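Side-chain contacts in uncharacterized protein (Pyrococcus furiosus, PDB 4XLZ), which probably removes an N-acetyl group from N,N'-diacetylchitobiose as a metal-dependent deacetylase of carbohydrate esterase family 14: residues Glu3-Ser6 against Glu10-Asn13; Leu107-Arg110 against Leu114-Ser117; Ile127-Lys132 against Asn172-Ile177; Ser185-Tyr190 against Leu256-Thr261; Ala211-Arg216 against Asp222-Trp227. One frame throughout, in Å; residues are numbered along the deposited sequence.

Contact 1: residues Glu3-Ser6 against Glu10-Asn13; sequences ENVS and EAFN
Val5 and Glu10 carry most of this contact, the glutamate laying its CG and carboxylate against the valine. In Glu10, CG stands anti to the backbone N (chi1 -172°) and the chain runs on extended, so the carboxylate reaches back past the helix start to the preceding loop. Val5 CG1 lies anti to the carbonyl carbon (chi1 -69°), which turns it to Glu10 CG, 3.7 Å away, and leaves Val5 CG2 for Ala11 CB at 4.0 Å; valine and glutamate cross obliquely. At the end of the chain, Glu10 OE1 accepts a hydrogen bond from Ser6 N at 2.8 Å. This bond is nearly straight at the hydrogen (166°), but the N-H comes from above the carboxylate plane. The arrangement belongs to the start of helix 8-19, where Thr7 OG1 also accepts from the backbone N of Glu10; side chain and main chain of this one residue thus both tie the first turn to the residues before it. Two waters donate to the carboxylate: one joins Glu10 OE2, at 2.6 Å, to Asn4 O, and another sits on Glu10 OE1. Met236 and Thr233 of a second subunit pack on Val5 and Ala11.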
# COMPACT_ATOMS: atom_id res chain seq x y z
N GLU A 3 -35.42 -30.63 -11.57
CA GLU A 3 -36.04 -30.70 -12.93
C GLU A 3 -37.56 -30.74 -12.87
O GLU A 3 -38.19 -30.35 -13.84
CB GLU A 3 -35.52 -31.96 -13.63
CG GLU A 3 -34.08 -31.64 -14.12
CD GLU A 3 -33.40 -32.85 -14.45
OE1 GLU A 3 -32.85 -33.53 -13.52
OE2 GLU A 3 -33.40 -33.11 -15.65
N ASN A 4 -38.09 -31.03 -11.71
CA ASN A 4 -39.54 -31.12 -11.65
C ASN A 4 -40.29 -29.92 -11.11
O ASN A 4 -41.50 -29.79 -11.28
CB ASN A 4 -39.88 -32.44 -10.92
CG ASN A 4 -39.57 -33.66 -11.84
OD1 ASN A 4 -39.19 -33.49 -13.03
ND2 ASN A 4 -39.59 -34.82 -11.28
N VAL A 5 -39.60 -28.92 -10.66
CA VAL A 5 -40.25 -27.63 -10.33
C VAL A 5 -40.53 -26.86 -11.61
O VAL A 5 -39.75 -27.00 -12.61
CB VAL A 5 -39.32 -26.82 -9.37
CG1 VAL A 5 -39.27 -27.52 -8.02
CG2 VAL A 5 -37.88 -26.75 -9.91
N SER A 6 -41.58 -26.05 -11.59
CA SER A 6 -42.01 -25.39 -12.79
C SER A 6 -41.89 -23.91 -12.80
O SER A 6 -42.11 -23.32 -13.86
CB SER A 6 -43.57 -25.66 -12.91
OG SER A 6 -43.61 -26.91 -13.46
N GLU A 10 -41.42 -21.67 -7.01
CA GLU A 10 -41.30 -23.04 -6.51
C GLU A 10 -39.86 -23.50 -6.23
O GLU A 10 -39.57 -24.09 -5.22
CB GLU A 10 -42.00 -23.98 -7.58
CG GLU A 10 -42.10 -25.35 -7.07
CD GLU A 10 -42.79 -26.35 -8.05
OE1 GLU A 10 -43.12 -26.01 -9.21
OE2 GLU A 10 -42.96 -27.50 -7.58
N ALA A 11 -38.96 -23.25 -7.21
CA ALA A 11 -37.59 -23.58 -7.03
C ALA A 11 -36.93 -22.85 -5.83
O ALA A 11 -36.20 -23.46 -5.07
CB ALA A 11 -36.83 -23.26 -8.32
N PHE A 12 -37.17 -21.54 -5.75
CA PHE A 12 -36.67 -20.78 -4.66
C PHE A 12 -37.10 -21.29 -3.29
O PHE A 12 -36.29 -21.48 -2.38
CB PHE A 12 -37.17 -19.30 -4.88
CG PHE A 12 -36.80 -18.38 -3.71
CD1 PHE A 12 -35.53 -17.73 -3.70
CD2 PHE A 12 -37.71 -18.16 -2.69
CE1 PHE A 12 -35.22 -16.83 -2.64
CE2 PHE A 12 -37.42 -17.29 -1.64
CZ PHE A 12 -36.21 -16.60 -1.62
N ASN A 13 -38.40 -21.62 -3.18
CA ASN A 13 -38.82 -22.14 -1.87
C ASN A 13 -38.19 -23.50 -1.57
O ASN A 13 -37.80 -23.83 -0.44
CB ASN A 13 -40.40 -22.32 -1.89
CG ASN A 13 -41.17 -21.00 -1.91
OD1 ASN A 13 -40.69 -20.00 -1.49
ND2 ASN A 13 -42.39 -21.02 -2.43
O HOH W 1 -43.24 -29.76 -8.83
O HOH W 2 -44.83 -27.59 -10.32

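Contact 2: residues Leu107-Arg110 against Leu114-Ser117; sequences LNYR and LPYS
Apolar packing between Tyr109 and the pair Leu114-Pro115 makes up nearly all of this contact. Tyr109 CG lies anti to the carbonyl carbon (chi1 -68°), which carries the phenol ring from the strand end toward the returning loop. Pro115 crosses the tyrosine at about a right angle and presses its ring methylene on CD1, one of the two ring carbons next to CG, Pro115 CD standing 3.5 Å from Tyr109 CD1, with Pro115 CG 4.0 Å from that same CD1. At the other, CD2, Leu114 uses a single methyl: its CD1 comes within 3.7 Å of Tyr109 CD2 and 3.8 Å of Tyr109 CB. Both neighbours approach the ring obliquely.

Polar bonds lie around this apolar patch. The tyrosine hydroxyl is hydrogen-bonded to Asp123, on the following helix, while the backbone N and O of Leu114 pair with Asp150 and Arg153. Arg110 turns outward, toward Asn108 of a third subunit, and also makes a cation-pi contact with Tyr71.

The segments flank the turn that leaves strand 103-109, outermost on one side of the parallel sheet within this chain, for helix 118-131, the first half of a beta-alpha-beta crossover in this Rossmann-like fold. A bound cadmium ion is about 10 Å from the Leu114 side chain. With no hydrogen bond running directly between the segments, the turn is closed by carbon contacts on the inner part of the phenol ring, whereas Asp123 anchors the ring's hydroxyl and Asp150 and Arg153 hold the backbone of the loop.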
# COMPACT_ATOMS: atom_id res chain seq x y z
N LEU A 107 -8.02 -6.10 18.85
CA LEU A 107 -7.01 -6.13 17.72
C LEU A 107 -6.16 -4.94 17.72
O LEU A 107 -5.06 -4.96 17.10
CB LEU A 107 -7.76 -6.19 16.36
CG LEU A 107 -8.63 -7.42 16.16
CD1 LEU A 107 -8.95 -7.51 14.65
CD2 LEU A 107 -8.00 -8.79 16.58
N ASN A 108 -6.61 -3.79 18.33
CA ASN A 108 -5.83 -2.58 18.52
C ASN A 108 -5.42 -1.81 17.24
O ASN A 108 -4.58 -0.99 17.32
CB ASN A 108 -4.51 -2.85 19.37
CG ASN A 108 -4.83 -3.22 20.88
OD1 ASN A 108 -4.35 -4.24 21.37
ND2 ASN A 108 -5.48 -2.46 21.45
N TYR A 109 -6.16 -2.07 16.19
CA TYR A 109 -5.94 -1.12 15.04
C TYR A 109 -6.44 0.29 15.47
O TYR A 109 -7.39 0.39 16.29
CB TYR A 109 -6.70 -1.62 13.75
CG TYR A 109 -6.03 -2.91 13.25
CD1 TYR A 109 -4.86 -2.79 12.52
CD2 TYR A 109 -6.62 -4.12 13.49
CE1 TYR A 109 -4.17 -3.93 12.08
CE2 TYR A 109 -5.97 -5.32 12.99
CZ TYR A 109 -4.75 -5.16 12.37
OH TYR A 109 -4.11 -6.34 12.01
N ARG A 110 -5.79 1.32 14.99
CA ARG A 110 -6.22 2.64 15.45
C ARG A 110 -7.56 3.00 14.79
O ARG A 110 -7.82 2.83 13.61
CB ARG A 110 -5.19 3.71 15.09
CG ARG A 110 -5.63 5.09 15.72
CD ARG A 110 -4.46 6.14 15.55
NE ARG A 110 -3.31 5.71 16.45
CZ ARG A 110 -2.13 6.33 16.43
NH1 ARG A 110 -1.91 7.34 15.59
NH2 ARG A 110 -1.15 5.92 17.23
N LEU A 114 -8.69 1.41 10.48
CA LEU A 114 -8.78 -0.05 10.31
C LEU A 114 -8.42 -0.43 8.87
O LEU A 114 -9.18 0.03 8.00
CB LEU A 114 -10.22 -0.49 10.67
CG LEU A 114 -10.41 -2.02 10.51
CD1 LEU A 114 -9.48 -2.86 11.52
CD2 LEU A 114 -11.89 -2.39 10.78
N PRO A 115 -7.42 -1.23 8.61
CA PRO A 115 -7.21 -1.60 7.19
C PRO A 115 -8.24 -2.48 6.65
O PRO A 115 -8.91 -3.24 7.38
CB PRO A 115 -5.84 -2.34 7.23
CG PRO A 115 -5.21 -1.95 8.60
CD PRO A 115 -6.39 -1.75 9.54
N TYR A 116 -8.30 -2.50 5.29
CA TYR A 116 -9.11 -3.53 4.64
C TYR A 116 -8.09 -4.43 3.90
O TYR A 116 -7.63 -4.09 2.78
CB TYR A 116 -10.14 -2.91 3.64
CG TYR A 116 -10.94 -3.96 2.97
CD1 TYR A 116 -10.71 -4.26 1.60
CD2 TYR A 116 -11.87 -4.73 3.68
CE1 TYR A 116 -11.49 -5.23 0.94
CE2 TYR A 116 -12.61 -5.73 3.07
CZ TYR A 116 -12.39 -6.01 1.69
OH TYR A 116 -13.09 -6.99 1.02
N SER A 117 -7.68 -5.50 4.56
CA SER A 117 -6.51 -6.23 4.01
C SER A 117 -6.58 -7.66 4.51
O SER A 117 -7.21 -8.06 5.50
CB SER A 117 -5.22 -5.57 4.55
OG SER A 117 -5.12 -5.77 5.97

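Contact 3: residues Ile127-Lys132 against Asn172-Ile177; sequences IIRKEK and NIDIDI
Arg129 NH2 is gripped by two acceptors: Asp174 OD1, 2.9 Å away in a salt bridge, and the backbone O of Ser171. The bond from Arg129 NH2 to Asp174 OD1 is somewhat bent (144° at the hydrogen) and reaches the carboxylate oxygen on its anti side. Guanidinium and carboxylate planes stand 80° apart, so the pair meets through one N-H and one oxygen instead of lying side by side in a two-pronged bridge. An extended chain from CG to NE brings the arginine head across from helix 118-131. Over one face of the guanidinium sits the Ile175 methyl, its CD1 3.6 Å from Arg129 CZ and above the centre of the group.

The remaining nitrogens bind backbone too: NE donates to Ser165 O and NH1 to Phe170 O. A leucine in place of Arg129 would probably leave these carbonyls and Asp174 OD1 without their donor and free the short helix to shift. Asp174 OD2 has its own mate, Lys126 of a fourth subunit, which places the bridge at a subunit boundary.

Helix 118-131 is thereby tied to the backbone of Phe170 and Ser171 as well as to Asp174. Since the bridge is largely buried, its arginine positive charge is probably balanced by the aspartate and stabilised by three backbone carbonyl oxygens (Ser165, Phe170, Ser171), while the aspartate is shared between two cations.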
# COMPACT_ATOMS: atom_id res chain seq x y z
N ILE A 127 -8.50 -16.07 15.46
CA ILE A 127 -9.39 -16.17 16.65
C ILE A 127 -10.49 -17.06 16.36
O ILE A 127 -10.93 -17.87 17.26
CB ILE A 127 -9.91 -14.75 16.94
CG1 ILE A 127 -8.74 -13.86 17.40
CG2 ILE A 127 -10.95 -14.85 18.14
CD1 ILE A 127 -9.04 -12.31 17.39
N ILE A 128 -11.14 -17.09 15.18
CA ILE A 128 -12.19 -18.00 14.87
C ILE A 128 -11.69 -19.45 14.98
O ILE A 128 -12.47 -20.27 15.45
CB ILE A 128 -12.79 -17.67 13.42
CG1 ILE A 128 -13.50 -16.28 13.56
CG2 ILE A 128 -13.77 -18.74 12.94
CD1 ILE A 128 -13.91 -15.75 12.14
N ARG A 129 -10.51 -19.69 14.42
CA ARG A 129 -10.04 -21.08 14.47
C ARG A 129 -9.69 -21.41 15.89
O ARG A 129 -9.91 -22.63 16.25
CB ARG A 129 -8.84 -21.24 13.58
CG ARG A 129 -9.21 -21.19 12.10
CD ARG A 129 -7.87 -21.19 11.30
NE ARG A 129 -8.24 -21.28 9.83
CZ ARG A 129 -7.36 -21.05 8.81
NH1 ARG A 129 -7.78 -21.27 7.56
NH2 ARG A 129 -6.13 -20.57 9.09
N LYS A 130 -9.19 -20.53 16.71
CA LYS A 130 -8.89 -20.88 18.16
C LYS A 130 -10.19 -21.14 18.91
O LYS A 130 -10.32 -22.16 19.65
CB LYS A 130 -8.15 -19.74 18.78
CG LYS A 130 -7.88 -19.97 20.29
CD LYS A 130 -6.87 -21.01 20.61
CE LYS A 130 -6.87 -21.17 22.26
NZ LYS A 130 -5.66 -22.07 22.48
N GLU A 131 -11.20 -20.27 18.73
CA GLU A 131 -12.37 -20.34 19.60
C GLU A 131 -13.40 -21.26 19.05
O GLU A 131 -14.30 -21.74 19.85
CB GLU A 131 -12.94 -18.90 19.80
CG GLU A 131 -12.10 -18.00 20.64
CD GLU A 131 -12.12 -18.30 22.17
OE1 GLU A 131 -11.39 -17.61 22.83
OE2 GLU A 131 -12.89 -19.25 22.54
N LYS A 132 -13.47 -21.57 17.76
CA LYS A 132 -14.46 -22.44 17.12
C LYS A 132 -15.90 -22.03 17.44
O LYS A 132 -16.72 -22.83 18.00
CB LYS A 132 -14.20 -23.91 17.60
CG LYS A 132 -12.89 -24.37 17.02
CD LYS A 132 -12.61 -25.88 17.40
CE LYS A 132 -11.58 -26.65 16.46
NZ LYS A 132 -11.87 -26.74 14.86
N ASN A 172 -2.05 -20.36 6.21
CA ASN A 172 -1.73 -21.76 6.44
C ASN A 172 -0.82 -21.93 7.63
O ASN A 172 -0.77 -23.09 8.10
CB ASN A 172 -1.08 -22.43 5.14
CG ASN A 172 0.32 -21.82 4.84
OD1 ASN A 172 0.43 -20.62 4.56
ND2 ASN A 172 1.36 -22.51 5.14
N ILE A 173 -0.11 -20.92 8.17
CA ILE A 173 0.76 -21.19 9.33
C ILE A 173 -0.16 -21.54 10.53
O ILE A 173 0.27 -22.27 11.44
CB ILE A 173 1.64 -20.00 9.63
CG1 ILE A 173 2.51 -19.75 8.42
CG2 ILE A 173 2.64 -20.35 10.78
CD1 ILE A 173 3.30 -20.98 7.83
N ASP A 174 -1.43 -21.09 10.58
CA ASP A 174 -2.34 -21.51 11.66
C ASP A 174 -2.43 -23.02 11.68
O ASP A 174 -2.33 -23.55 12.76
CB ASP A 174 -3.76 -20.94 11.31
CG ASP A 174 -3.95 -19.51 11.66
OD1 ASP A 174 -5.08 -19.00 11.27
OD2 ASP A 174 -3.06 -18.86 12.31
N ILE A 175 -2.62 -23.66 10.54
CA ILE A 175 -2.86 -25.10 10.49
C ILE A 175 -1.54 -25.71 10.90
O ILE A 175 -1.52 -26.67 11.73
CB ILE A 175 -3.14 -25.49 9.04
CG1 ILE A 175 -4.61 -25.40 8.63
CG2 ILE A 175 -2.93 -26.99 8.78
CD1 ILE A 175 -5.35 -24.05 8.90
N ASP A 176 -0.40 -25.11 10.51
CA ASP A 176 0.90 -25.70 10.92
C ASP A 176 1.20 -25.65 12.39
O ASP A 176 2.04 -26.43 12.88
CB ASP A 176 2.09 -24.99 10.21
CG ASP A 176 2.00 -25.09 8.69
OD1 ASP A 176 2.47 -24.19 8.01
OD2 ASP A 176 1.36 -26.00 8.13
N ILE A 177 0.62 -24.71 13.14
CA ILE A 177 0.83 -24.62 14.60
C ILE A 177 -0.33 -25.19 15.36
O ILE A 177 -0.33 -25.06 16.59
CB ILE A 177 1.10 -23.23 15.11
CG1 ILE A 177 -0.08 -22.23 14.84
CG2 ILE A 177 2.32 -22.61 14.34
CD1 ILE A 177 -0.13 -21.06 15.83

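Contact 4: residues Ser185-Tyr190 against Leu256-Thr261; sequences SFIALY and LFYHIT
Tyr258 CG lies anti to its carbonyl carbon (chi1 -73°), sending the ring end-on toward the strand, while Ile187 CG2 stands anti to its own backbone N, which sets this methyl beside the phenol oxygen. Ile187 CG2 is 3.6 Å from Tyr258 OH. The longer isoleucine branch reaches up to the ring, with Ile187 CD1 4.4 Å from Tyr258 CZ. Two residues on, Leu189 comes from the same face of the strand, its CD1 near the ring plane at the edge, 4.4 Å from Tyr258 CE1.

Water 3 supplies the polar link. It donates to Ile187 O at a short 2.5 Å and lies 2.7 Å from Tyr258 OH, close to the plane of the ring. The bridge suits a strand that is outermost within this chain: Phe186 and Ala188 use their backbones to pair with strand 135-139, while the N and O of Ile187 point to the other side, its N bonded to a hexanediol molecule probably left from crystallisation.

Strand 186-190 ends the parallel sheet of the Rossmann-like core within this chain, and the 256-261 loop packs over it beside helix 149-164, whose Val162 touches Ile187 and Ile159 touches Tyr258. The Tyr258 backbone also bonds to a second subunit. With no direct hydrogen bond between them, the two segments meet through loose apolar contact and one water, which gives both a buried hydroxyl and an edge carbonyl a polar partner.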
# COMPACT_ATOMS: atom_id res chain seq x y z
N SER A 185 -21.38 -21.98 12.17
CA SER A 185 -22.74 -22.40 11.73
C SER A 185 -23.67 -21.25 11.25
O SER A 185 -24.45 -21.49 10.32
CB SER A 185 -23.51 -23.08 12.88
OG SER A 185 -22.71 -24.25 13.16
N PHE A 186 -23.53 -20.06 11.85
CA PHE A 186 -24.32 -18.91 11.28
C PHE A 186 -23.54 -17.63 11.47
O PHE A 186 -22.75 -17.45 12.46
CB PHE A 186 -25.74 -18.77 11.99
CG PHE A 186 -25.65 -18.40 13.47
CD1 PHE A 186 -25.64 -19.40 14.45
CD2 PHE A 186 -25.70 -16.99 13.85
CE1 PHE A 186 -25.59 -18.96 15.81
CE2 PHE A 186 -25.64 -16.59 15.18
CZ PHE A 186 -25.62 -17.58 16.16
N ILE A 187 -23.88 -16.74 10.54
CA ILE A 187 -23.51 -15.26 10.71
C ILE A 187 -24.87 -14.53 10.96
O ILE A 187 -25.91 -14.85 10.30
CB ILE A 187 -22.95 -14.77 9.40
CG1 ILE A 187 -21.58 -15.39 9.28
CG2 ILE A 187 -22.80 -13.20 9.45
CD1 ILE A 187 -21.06 -15.11 7.78
N ALA A 188 -24.76 -13.52 11.82
CA ALA A 188 -25.93 -12.62 11.90
C ALA A 188 -25.41 -11.19 11.84
O ALA A 188 -24.52 -10.84 12.59
CB ALA A 188 -26.69 -12.89 13.29
N LEU A 189 -26.04 -10.38 10.97
CA LEU A 189 -25.55 -8.98 10.76
C LEU A 189 -26.47 -8.07 11.58
O LEU A 189 -27.70 -8.07 11.39
CB LEU A 189 -25.63 -8.60 9.28
CG LEU A 189 -24.73 -9.59 8.47
CD1 LEU A 189 -24.95 -9.09 7.02
CD2 LEU A 189 -23.26 -9.51 8.88
N TYR A 190 -25.85 -7.27 12.43
CA TYR A 190 -26.63 -6.22 13.16
C TYR A 190 -26.37 -4.87 12.52
O TYR A 190 -25.68 -4.77 11.52
CB TYR A 190 -26.31 -6.24 14.66
CG TYR A 190 -24.84 -5.93 15.11
CD1 TYR A 190 -23.82 -6.97 15.16
CD2 TYR A 190 -24.46 -4.62 15.40
CE1 TYR A 190 -22.57 -6.60 15.57
CE2 TYR A 190 -23.15 -4.32 15.82
CZ TYR A 190 -22.21 -5.32 15.84
OH TYR A 190 -20.95 -4.94 16.28
N LEU A 256 -24.68 -19.67 1.18
CA LEU A 256 -24.64 -19.55 -0.32
C LEU A 256 -25.06 -18.17 -0.75
O LEU A 256 -24.59 -17.70 -1.79
CB LEU A 256 -25.67 -20.61 -0.86
CG LEU A 256 -25.70 -20.81 -2.31
CD1 LEU A 256 -24.50 -21.67 -2.62
CD2 LEU A 256 -27.03 -21.75 -2.61
N PHE A 257 -25.95 -17.47 -0.03
CA PHE A 257 -26.56 -16.26 -0.57
C PHE A 257 -25.60 -15.07 -0.50
O PHE A 257 -25.93 -14.06 -1.04
CB PHE A 257 -27.83 -15.90 0.24
CG PHE A 257 -29.12 -16.63 -0.26
CD1 PHE A 257 -29.05 -17.89 -0.85
CD2 PHE A 257 -30.33 -15.94 -0.15
CE1 PHE A 257 -30.23 -18.55 -1.31
CE2 PHE A 257 -31.53 -16.58 -0.59
CZ PHE A 257 -31.49 -17.87 -1.18
N TYR A 258 -24.47 -15.23 0.20
CA TYR A 258 -23.42 -14.17 0.25
C TYR A 258 -22.63 -14.24 -1.00
O TYR A 258 -21.56 -13.52 -1.02
CB TYR A 258 -22.54 -14.43 1.51
CG TYR A 258 -23.16 -14.11 2.86
CD1 TYR A 258 -23.03 -12.88 3.39
CD2 TYR A 258 -23.93 -15.12 3.48
CE1 TYR A 258 -23.66 -12.58 4.60
CE2 TYR A 258 -24.52 -14.86 4.72
CZ TYR A 258 -24.34 -13.64 5.25
OH TYR A 258 -24.88 -13.35 6.51
N HIS A 259 -23.01 -14.96 -2.04
CA HIS A 259 -22.11 -14.99 -3.22
C HIS A 259 -22.92 -15.35 -4.43
O HIS A 259 -23.70 -16.36 -4.35
CB HIS A 259 -21.04 -16.04 -2.91
CG HIS A 259 -19.98 -16.21 -3.94
ND1 HIS A 259 -19.24 -15.10 -4.42
CD2 HIS A 259 -19.47 -17.31 -4.57
CE1 HIS A 259 -18.29 -15.55 -5.25
NE2 HIS A 259 -18.42 -16.88 -5.36
N ILE A 260 -22.74 -14.61 -5.51
CA ILE A 260 -23.37 -14.88 -6.80
C ILE A 260 -24.86 -15.27 -6.73
O ILE A 260 -25.33 -16.05 -7.63
CB ILE A 260 -22.57 -15.88 -7.70
CG1 ILE A 260 -22.57 -17.31 -7.12
CG2 ILE A 260 -21.08 -15.34 -7.91
CD1 ILE A 260 -22.01 -18.30 -8.17
N THR A 261 -25.64 -14.62 -5.86
CA THR A 261 -27.04 -15.07 -5.72
C THR A 261 -27.90 -13.88 -6.11
O THR A 261 -28.10 -12.91 -5.29
CB THR A 261 -27.32 -15.50 -4.25
OG1 THR A 261 -26.59 -16.67 -3.97
CG2 THR A 261 -28.80 -15.86 -4.06
O HOH W 3 -26.14 -15.28 7.83

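Contact 5: residues Ala211-Arg216 against Asp222-Trp227; sequences AIRAHR and DIWETW. With CD (cadmium ion), chain H.
Arg213 lies flat along the indole of Trp224, with CG over the six-membered ring, CD over the middle of the indole and the guanidinium toward the five-membered ring. The guanidinium and ring planes are 18° apart with centres separated by 4.2 Å, a nearly parallel stack that is also a cation-pi contact through Arg213 CZ. Nearer the backbone, Arg213 CG makes a CH-pi contact, standing 3.6 Å from the six-ring centroid and only 10° off its normal. Bends at chi2 and chi3 (78°) lay the chain along the indole face, and Arg213 CD comes within 3.6 Å of Trp224 CE2. Ile212 approaches at about a right angle to the tryptophan and touches the ring edge, its CG2 3.8 Å from Trp224 CZ3.

Helices 205-213 and 221-240 are joined here across a short connection: Arg213 NH2 is salt-bridged to Asp221 at the start of the second helix and bonded to Phe219 O in the connection. Trp224 NE1 donates to Glu228, one turn on. An alanine at Trp224 would probably leave the arginine chain without its flat support, open a gap beside Ile212 and strip Glu228 of this donor.

Next along the helix, Glu225 grips a cadmium ion with both oxygens, OE1 at 2.4 Å and OE2 at 2.5 Å; three further ligand atoms come from beyond these segments. The indole thus shields the arginine's aliphatic part and, through its pi electrons, probably adds to the stabilisation that Asp221 gives the charge.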
# COMPACT_ATOMS: atom_id res chain seq x y z
N ALA A 211 -25.70 -0.41 29.96
CA ALA A 211 -24.44 -0.93 29.38
C ALA A 211 -23.86 0.01 28.36
O ALA A 211 -22.61 0.10 28.18
CB ALA A 211 -24.70 -2.37 28.82
N ILE A 212 -24.72 0.71 27.62
CA ILE A 212 -24.18 1.77 26.71
C ILE A 212 -23.55 2.96 27.42
O ILE A 212 -22.46 3.43 27.15
CB ILE A 212 -25.30 2.20 25.70
CG1 ILE A 212 -25.68 0.94 24.90
CG2 ILE A 212 -24.85 3.38 24.88
CD1 ILE A 212 -27.05 1.21 24.07
N ARG A 213 -24.30 3.44 28.50
CA ARG A 213 -23.80 4.60 29.20
C ARG A 213 -22.54 4.33 30.02
O ARG A 213 -21.83 5.30 30.37
CB ARG A 213 -24.98 5.17 30.13
CG ARG A 213 -25.99 5.93 29.35
CD ARG A 213 -26.49 7.22 30.16
NE ARG A 213 -25.51 8.26 30.08
CZ ARG A 213 -25.67 9.54 30.46
NH1 ARG A 213 -26.85 9.97 31.08
NH2 ARG A 213 -24.68 10.36 30.40
N ALA A 214 -22.24 3.02 30.25
CA ALA A 214 -20.99 2.66 30.88
C ALA A 214 -19.74 3.18 30.07
O ALA A 214 -18.65 3.41 30.64
CB ALA A 214 -20.86 1.18 31.03
N HIS A 215 -20.00 3.41 28.72
CA HIS A 215 -18.99 4.08 27.89
C HIS A 215 -19.08 5.57 28.08
O HIS A 215 -19.54 6.35 27.18
CB HIS A 215 -19.27 3.67 26.41
CG HIS A 215 -19.01 2.23 26.23
ND1 HIS A 215 -17.77 1.73 25.78
CD2 HIS A 215 -19.81 1.16 26.40
CE1 HIS A 215 -17.86 0.42 25.72
NE2 HIS A 215 -19.08 0.01 26.09
N ARG A 216 -18.74 5.98 29.30
CA ARG A 216 -18.96 7.38 29.72
C ARG A 216 -18.30 8.40 28.83
O ARG A 216 -18.79 9.49 28.58
CB ARG A 216 -18.47 7.59 31.14
CG ARG A 216 -19.24 6.76 32.14
CD ARG A 216 -18.67 6.93 33.53
NE ARG A 216 -18.97 5.76 34.35
CZ ARG A 216 -19.65 5.81 35.51
NH1 ARG A 216 -19.89 4.70 36.21
NH2 ARG A 216 -20.11 7.00 35.95
N ASP A 222 -24.74 15.64 27.74
CA ASP A 222 -25.16 16.40 26.55
C ASP A 222 -25.42 15.57 25.28
O ASP A 222 -26.46 15.70 24.55
CB ASP A 222 -24.12 17.45 26.26
CG ASP A 222 -24.77 18.78 26.26
OD1 ASP A 222 -25.00 19.31 27.44
OD2 ASP A 222 -25.27 19.12 25.13
N ILE A 223 -24.47 14.60 25.06
CA ILE A 223 -24.61 13.75 23.89
C ILE A 223 -25.81 12.82 24.03
O ILE A 223 -26.52 12.51 23.11
CB ILE A 223 -23.26 12.91 23.69
CG1 ILE A 223 -22.24 13.93 23.18
CG2 ILE A 223 -23.51 11.72 22.78
CD1 ILE A 223 -20.80 13.31 23.10
N TRP A 224 -26.08 12.41 25.31
CA TRP A 224 -27.14 11.49 25.58
C TRP A 224 -28.54 12.11 25.27
O TRP A 224 -29.46 11.35 24.98
CB TRP A 224 -27.02 11.00 27.05
CG TRP A 224 -27.85 9.75 27.31
CD1 TRP A 224 -28.96 9.58 28.17
CD2 TRP A 224 -27.63 8.44 26.76
NE1 TRP A 224 -29.41 8.28 28.14
CE2 TRP A 224 -28.62 7.54 27.29
CE3 TRP A 224 -26.65 7.96 25.85
CZ2 TRP A 224 -28.67 6.18 26.96
CZ3 TRP A 224 -26.69 6.59 25.53
CH2 TRP A 224 -27.71 5.73 26.04
N GLU A 225 -28.58 13.47 25.35
CA GLU A 225 -29.86 14.08 24.95
C GLU A 225 -30.27 13.84 23.52
O GLU A 225 -31.45 13.90 23.19
CB GLU A 225 -29.76 15.58 25.13
CG GLU A 225 -29.60 16.00 26.66
CD GLU A 225 -30.81 15.51 27.53
OE1 GLU A 225 -30.70 14.56 28.31
OE2 GLU A 225 -31.91 16.16 27.28
N THR A 226 -29.29 13.48 22.65
CA THR A 226 -29.65 13.05 21.32
C THR A 226 -29.64 11.58 21.16
O THR A 226 -30.47 10.96 20.54
CB THR A 226 -28.57 13.65 20.32
OG1 THR A 226 -28.69 15.10 20.29
CG2 THR A 226 -28.79 13.04 18.92
N TRP A 227 -28.68 10.94 21.87
CA TRP A 227 -28.59 9.48 21.69
C TRP A 227 -29.61 8.60 22.30
O TRP A 227 -30.05 7.57 21.80
CB TRP A 227 -27.16 8.97 22.09
CG TRP A 227 -26.26 9.26 20.86
CD1 TRP A 227 -25.81 10.51 20.40
CD2 TRP A 227 -25.77 8.30 19.90
NE1 TRP A 227 -25.10 10.36 19.18
CE2 TRP A 227 -25.09 9.02 18.88
CE3 TRP A 227 -25.89 6.91 19.80
CZ2 TRP A 227 -24.41 8.37 17.79
CZ3 TRP A 227 -25.21 6.24 18.73
CH2 TRP A 227 -24.53 7.00 17.73
CD CD H . -33.01 14.76 29.02

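In the fold
Contacts 3, 4 and 5 are buried; contacts 1 and 2 are partly buried, contact 1 lying much the farther from the chain's centre. Contacts 2 and 4 reach the same parallel sheet at its two outermost strands within this chain, one through carbon packing on a tyrosine ring, the other with a water bridging a tyrosine hydroxyl to a strand carbonyl. Contact 3 sits on the helix after the strand of contact 2: Leu107 packs on Ile127 between them, and a fourth subunit touches both. There a salt bridge replaces apolar packing. Contact 1 uses a solvated carboxylate and meets contact 4 through Phe12 on Phe257; contact 5, across the chain's centre from it, is a helix pair built on a cation-pi stack.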